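Local coordinates for protein protocadherin gamma-B3 (Homo sapiens, PDB 5K8R) that probably mediates calcium-dependent cell adhesion through extracellular cadherin repeats, the first four present here, and may help specify neuronal connections in the brain, at residues A314-L319 with K340-D345; N349-C354 with D367-Y372. One frame throughout, in Å; residues are numbered along the deposited sequence.

Interaction 1: A314-L319 with K340-D345; sequences APEITL and KTHDLD. With CA (calcium ion), chain E; CA (calcium ion), chain F.
The imidazole of His342 carries the side chain of Glu316 over one of its faces: CB stands above the ring, off-centre toward the rim, in a CH-pi contact 4.0 Å from the ring centroid. The carboxylate comes down on NE2 from the same side of the ring, Glu316 OE1 lying 2.9 Å from His342 NE2 and well out of the ring plane, with the carboxylate plane turned 61° from that of the ring. Both belong to an antiparallel strand pair of the Greek-key beta-sandwich of a cadherin repeat, the fourth here. Glu316 and His342 form a hydrogen-bonded pair, N to O in both directions, and Thr318 and Lys340 repeat the pattern; between them Ile317 and Thr341 make a non-hydrogen-bonded pair, where Thr341 CA gives a CA-H...O contact to Glu316 O at 3.0 Å. With CG anti to the backbone N (chi1 -177°) and the chain extended beyond it, Glu316 runs alongside the histidine. Replacing Glu316 by alanine would probably leave NE2 of the ring without its carboxylate neighbour and the imidazole freer to turn. On the sheet face that bears Glu316, Thr318, Lys340 and His342, the second subunit packs close, its Ile39 on Thr318 and its Glu41 on His342.

Past the strand ends, water 1 links Ala314 O to Leu344 N, and Pro315 CG rests 3.5 Å from Asp343 OD1. Asp343 binds one calcium ion through both oxygens, while Asp345 bridges, OD2 to that ion and OD1 to a second; Asn311, Asn313, Asn349 and Asp396 also bind the first. An Asx turn fixes the aspartate: Asp343 OD2 accepts from Asp345 N at 2.9 Å, on its anti side.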
loop_
_atom_site.group_PDB
_atom_site.type_symbol
_atom_site.label_atom_id
_atom_site.label_comp_id
_atom_site.label_asym_id
_atom_site.label_seq_id
_atom_site.Cartn_x
_atom_site.Cartn_y
_atom_site.Cartn_z
ATOM N N ALA A 314 -22.801 8.545 53.744
ATOM C CA ALA A 314 -23.041 8.840 55.147
ATOM C C ALA A 314 -23.539 7.598 55.883
ATOM O O ALA A 314 -24.200 6.740 55.291
ATOM C CB ALA A 314 -24.060 9.965 55.286
ATOM N N PRO A 315 -23.226 7.476 57.174
ATOM C CA PRO A 315 -23.724 6.330 57.944
ATOM C C PRO A 315 -25.242 6.333 58.020
ATOM O O PRO A 315 -25.887 7.384 57.995
ATOM C CB PRO A 315 -23.094 6.530 59.328
ATOM C CG PRO A 315 -21.915 7.414 59.088
ATOM C CD PRO A 315 -22.315 8.319 57.964
ATOM N N GLU A 316 -25.801 5.130 58.091
ATOM C CA GLU A 316 -27.241 4.946 58.157
ATOM C C GLU A 316 -27.648 4.289 59.468
ATOM O O GLU A 316 -26.975 3.386 59.964
ATOM C CB GLU A 316 -27.729 4.105 56.976
ATOM C CG GLU A 316 -29.237 3.921 56.923
ATOM C CD GLU A 316 -29.686 3.125 55.714
ATOM O OE1 GLU A 316 -29.105 3.317 54.625
ATOM O OE2 GLU A 316 -30.618 2.306 55.853
ATOM N N ILE A 317 -28.759 4.759 60.019
ATOM C CA ILE A 317 -29.294 4.247 61.275
ATOM C C ILE A 317 -30.654 3.623 61.001
ATOM O O ILE A 317 -31.495 4.221 60.318
ATOM C CB ILE A 317 -29.411 5.359 62.332
ATOM C CG1 ILE A 317 -28.079 6.093 62.490
ATOM C CG2 ILE A 317 -29.864 4.782 63.665
ATOM C CD1 ILE A 317 -28.156 7.291 63.411
ATOM N N THR A 318 -30.871 2.425 61.534
ATOM C CA THR A 318 -32.157 1.748 61.475
ATOM C C THR A 318 -32.613 1.448 62.896
ATOM O O THR A 318 -31.820 0.996 63.726
ATOM C CB THR A 318 -32.074 0.455 60.660
ATOM O OG1 THR A 318 -31.487 0.732 59.382
ATOM C CG2 THR A 318 -33.459 -0.133 60.454
ATOM N N LEU A 319 -33.887 1.705 63.177
ATOM C CA LEU A 319 -34.406 1.621 64.533
ATOM C C LEU A 319 -35.563 0.635 64.613
ATOM O O LEU A 319 -36.310 0.445 63.648
ATOM C CB LEU A 319 -34.861 2.998 65.032
ATOM C CG LEU A 319 -33.775 4.073 65.077
ATOM C CD1 LEU A 319 -34.341 5.394 65.574
ATOM C CD2 LEU A 319 -32.614 3.621 65.950
ATOM N N LYS A 340 -29.314 -0.236 64.438
ATOM C CA LYS A 340 -28.566 -0.990 63.429
ATOM C C LYS A 340 -27.956 0.015 62.457
ATOM O O LYS A 340 -28.655 0.558 61.596
ATOM C CB LYS A 340 -29.467 -1.987 62.710
ATOM C CG LYS A 340 -28.844 -2.658 61.492
ATOM C CD LYS A 340 -27.609 -3.465 61.856
ATOM C CE LYS A 340 -27.248 -4.448 60.750
ATOM N NZ LYS A 340 -27.148 -3.790 59.419
ATOM N N THR A 341 -26.658 0.261 62.598
ATOM C CA THR A 341 -25.936 1.188 61.740
ATOM C C THR A 341 -25.264 0.434 60.601
ATOM O O THR A 341 -24.893 -0.734 60.741
ATOM C CB THR A 341 -24.879 1.963 62.532
ATOM O OG1 THR A 341 -23.821 1.075 62.916
ATOM C CG2 THR A 341 -25.491 2.578 63.782
ATOM N N HIS A 342 -25.091 1.112 59.479
ATOM C CA HIS A 342 -24.397 0.565 58.334
ATOM C C HIS A 342 -23.850 1.650 57.446
ATOM O O HIS A 342 -24.471 2.667 57.273
ATOM C CB HIS A 342 -25.234 -0.447 57.572
ATOM C CG HIS A 342 -26.056 0.131 56.479
ATOM N ND1 HIS A 342 -25.520 0.520 55.277
ATOM C CD2 HIS A 342 -27.383 0.363 56.394
ATOM C CE1 HIS A 342 -26.479 0.984 54.502
ATOM N NE2 HIS A 342 -27.621 0.901 55.157
ATOM N N ASP A 343 -22.665 1.418 56.892
ATOM C CA ASP A 343 -22.014 2.385 56.019
ATOM C C ASP A 343 -21.488 1.656 54.793
ATOM O O ASP A 343 -20.826 0.622 54.920
ATOM C CB ASP A 343 -20.873 3.109 56.746
ATOM C CG ASP A 343 -20.439 4.381 56.039
ATOM O OD1 ASP A 343 -20.344 5.429 56.713
ATOM O OD2 ASP A 343 -20.190 4.336 54.816
ATOM N N LEU A 344 -21.775 2.200 53.609
ATOM C CA LEU A 344 -21.413 1.532 52.366
ATOM C C LEU A 344 -19.928 1.640 52.041
ATOM O O LEU A 344 -19.433 0.872 51.208
ATOM C CB LEU A 344 -22.232 2.101 51.206
ATOM C CG LEU A 344 -23.754 1.983 51.314
ATOM C CD1 LEU A 344 -24.424 2.623 50.109
ATOM C CD2 LEU A 344 -24.178 0.529 51.457
ATOM N N ASP A 345 -19.208 2.564 52.672
ATOM C CA ASP A 345 -17.799 2.761 52.369
ATOM C C ASP A 345 -16.953 1.673 53.032
ATOM O O ASP A 345 -17.449 0.824 53.776
ATOM C CB ASP A 345 -17.357 4.155 52.804
ATOM C CG ASP A 345 -18.099 5.255 52.069
ATOM O OD1 ASP A 345 -18.472 5.037 50.897
ATOM O OD2 ASP A 345 -18.311 6.333 52.662
HETATM CA CA CA E . -18.831 6.574 55.145
HETATM CA CA CA F . -16.967 5.164 48.863
HETATM O O HOH W 1 -23.701 4.208 53.814
#

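Interaction 2: N349-C354 with D367-Y372; sequences NGEILC and DTKNTY. With CA (calcium ion), chain E.
Cys354 and Tyr372 supply the aromatic part of this contact, a case of a small sulfur side chain set over the face of a large ring. Cys354 CB sits over one face of the phenol, offset toward the rim, 3.6 Å from Tyr372 CE2, in a CH-pi contact. SG lies over the ring as well, 4.3 Å from the Tyr372 centroid and 17° off the normal, a sulfur-aromatic contact. The cysteine turns SG anti to its own backbone N (chi1 175°), which carries the sulfur along the ring toward CD2 while CB stays nearer CE2 and CZ. Ile364 touches both residues, and Ile392 packs on Cys354, enclosing the pair in the interior.

Ile352 also points toward 367-372 but meets it only loosely; it packs on Thr341 and Ala394 as well.

The ionic element lies nearer the surface. Lys369 NZ and Glu351 OE1 form a salt bridge at 3.3 Å, whose hydrogen bond is weak. Glu351 bends at its second torsion (-66°) and Lys369 near the end of its chain, and the two cross at a slant where the charges meet.

Backbone bonds shape the turn itself: Thr371 O accepts from both Asp367 N and Thr368 N, reached from the same face of its plane.

Metal coordination closes the account. Asn349 O binds a calcium ion at 2.5 Å, together with Asp343, Asp345 and Asp396. Two strands from facing sheets packed across a core, with a calcium-binding loop leading into one of them, are characteristic of the cadherin-repeat beta-sandwich.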
loop_
_atom_site.group_PDB
_atom_site.type_symbol
_atom_site.label_atom_id
_atom_site.label_comp_id
_atom_site.label_asym_id
_atom_site.label_seq_id
_atom_site.Cartn_x
_atom_site.Cartn_y
_atom_site.Cartn_z
ATOM N N ASN A 349 -13.528 4.771 56.585
ATOM C CA ASN A 349 -14.699 5.445 56.039
ATOM C C ASN A 349 -15.981 4.681 56.341
ATOM O O ASN A 349 -17.066 5.271 56.302
ATOM C CB ASN A 349 -14.549 5.629 54.527
ATOM C CG ASN A 349 -13.268 6.346 54.147
ATOM O OD1 ASN A 349 -12.807 7.241 54.856
ATOM N ND2 ASN A 349 -12.683 5.955 53.020
ATOM N N GLY A 350 -15.880 3.387 56.642
ATOM C CA GLY A 350 -17.042 2.573 56.942
ATOM C C GLY A 350 -17.220 2.282 58.417
ATOM O O GLY A 350 -18.283 1.812 58.834
ATOM N N GLU A 351 -16.189 2.541 59.218
ATOM C CA GLU A 351 -16.310 2.389 60.661
ATOM C C GLU A 351 -17.274 3.433 61.208
ATOM O O GLU A 351 -17.276 4.585 60.770
ATOM C CB GLU A 351 -14.944 2.526 61.333
ATOM C CG GLU A 351 -13.901 1.530 60.845
ATOM C CD GLU A 351 -14.235 0.097 61.211
ATOM O OE1 GLU A 351 -14.973 -0.115 62.196
ATOM O OE2 GLU A 351 -13.758 -0.821 60.510
ATOM N N ILE A 352 -18.100 3.028 62.170
ATOM C CA ILE A 352 -19.208 3.849 62.642
ATOM C C ILE A 352 -19.115 4.011 64.152
ATOM O O ILE A 352 -18.958 3.025 64.880
ATOM C CB ILE A 352 -20.570 3.243 62.253
ATOM C CG1 ILE A 352 -20.661 3.071 60.738
ATOM C CG2 ILE A 352 -21.708 4.115 62.762
ATOM C CD1 ILE A 352 -21.939 2.419 60.281
ATOM N N LEU A 353 -19.216 5.253 64.614
ATOM C CA LEU A 353 -19.394 5.573 66.024
ATOM C C LEU A 353 -20.830 6.039 66.226
ATOM O O LEU A 353 -21.255 7.031 65.622
ATOM C CB LEU A 353 -18.407 6.647 66.479
ATOM C CG LEU A 353 -18.646 7.225 67.877
ATOM C CD1 LEU A 353 -18.596 6.130 68.934
ATOM C CD2 LEU A 353 -17.640 8.322 68.189
ATOM N N CYS A 354 -21.573 5.318 67.059
ATOM C CA CYS A 354 -22.974 5.605 67.331
ATOM C C CYS A 354 -23.116 6.103 68.762
ATOM O O CYS A 354 -22.647 5.450 69.700
ATOM C CB CYS A 354 -23.837 4.362 67.111
ATOM S SG CYS A 354 -25.573 4.569 67.551
ATOM N N ASP A 367 -23.832 -4.194 71.189
ATOM C CA ASP A 367 -23.905 -5.643 71.111
ATOM C C ASP A 367 -22.908 -6.246 70.121
ATOM O O ASP A 367 -22.178 -7.143 70.466
ATOM C CB ASP A 367 -25.315 -6.084 70.787
ATOM C CG ASP A 367 -26.250 -5.881 71.924
ATOM O OD1 ASP A 367 -25.889 -6.205 73.047
ATOM O OD2 ASP A 367 -27.360 -5.413 71.702
ATOM N N THR A 368 -22.882 -5.739 68.902
ATOM C CA THR A 368 -21.940 -6.169 67.901
ATOM C C THR A 368 -21.341 -4.916 67.291
ATOM O O THR A 368 -21.549 -3.835 67.782
ATOM C CB THR A 368 -22.556 -7.052 66.830
ATOM O OG1 THR A 368 -23.424 -6.293 66.020
ATOM C CG2 THR A 368 -23.326 -8.126 67.441
ATOM N N LYS A 369 -20.591 -5.048 66.220
ATOM C CA LYS A 369 -19.964 -3.872 65.626
ATOM C C LYS A 369 -20.999 -2.868 65.135
ATOM O O LYS A 369 -20.765 -1.654 65.197
ATOM C CB LYS A 369 -19.042 -4.293 64.478
ATOM C CG LYS A 369 -18.447 -3.127 63.696
ATOM C CD LYS A 369 -17.617 -3.603 62.513
ATOM C CE LYS A 369 -16.269 -4.144 62.958
ATOM N NZ LYS A 369 -15.424 -3.084 63.573
ATOM N N ASN A 370 -22.156 -3.344 64.666
ATOM C CA ASN A 370 -23.146 -2.473 64.045
ATOM C C ASN A 370 -24.529 -2.601 64.679
ATOM O O ASN A 370 -25.514 -2.147 64.088
ATOM C CB ASN A 370 -23.234 -2.750 62.543
ATOM C CG ASN A 370 -21.960 -2.387 61.808
ATOM O OD1 ASN A 370 -21.272 -1.432 62.170
ATOM N ND2 ASN A 370 -21.637 -3.149 60.770
ATOM N N THR A 371 -24.632 -3.203 65.862
ATOM C CA THR A 371 -25.912 -3.346 66.545
ATOM C C THR A 371 -25.795 -2.825 67.969
ATOM O O THR A 371 -24.851 -3.169 68.688
ATOM C CB THR A 371 -26.388 -4.804 66.558
ATOM O OG1 THR A 371 -25.415 -5.624 67.215
ATOM C CG2 THR A 371 -26.604 -5.311 65.139
ATOM N N TYR A 372 -26.761 -2.000 68.369
ATOM C CA TYR A 372 -26.804 -1.409 69.697
ATOM C C TYR A 372 -28.199 -1.592 70.278
ATOM O O TYR A 372 -29.154 -1.911 69.565
ATOM C CB TYR A 372 -26.440 0.086 69.665
ATOM C CG TYR A 372 -25.136 0.400 68.964
ATOM C CD1 TYR A 372 -23.969 0.611 69.686
ATOM C CD2 TYR A 372 -25.073 0.493 67.578
ATOM C CE1 TYR A 372 -22.776 0.901 69.049
ATOM C CE2 TYR A 372 -23.885 0.778 66.933
ATOM C CZ TYR A 372 -22.740 0.982 67.672
ATOM O OH TYR A 372 -21.555 1.271 67.033
HETATM CA CA CA E . -18.831 6.574 55.145
#

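The two contacts lie about 8 Å apart, centre to centre, in the fourth cadherin repeat, and they follow in series: interaction 1 closes before interaction 2 opens. Strands 316-321, 335-342 and 371-376 share one antiparallel sheet, with 335-342 in the middle of these three, whereas 352-357 belongs to the facing sheet. Interaction 1 thus pairs strands within a sheet and interaction 2 joins the two sheets. They meet where Thr341 N lies 3.1 Å from Asn370 O, a probable hydrogen bond, and where Ile352 CD1 packs near His342 N. Both also contribute ligands to the same calcium ion, so the sandwich is tied to the junction with the third repeat.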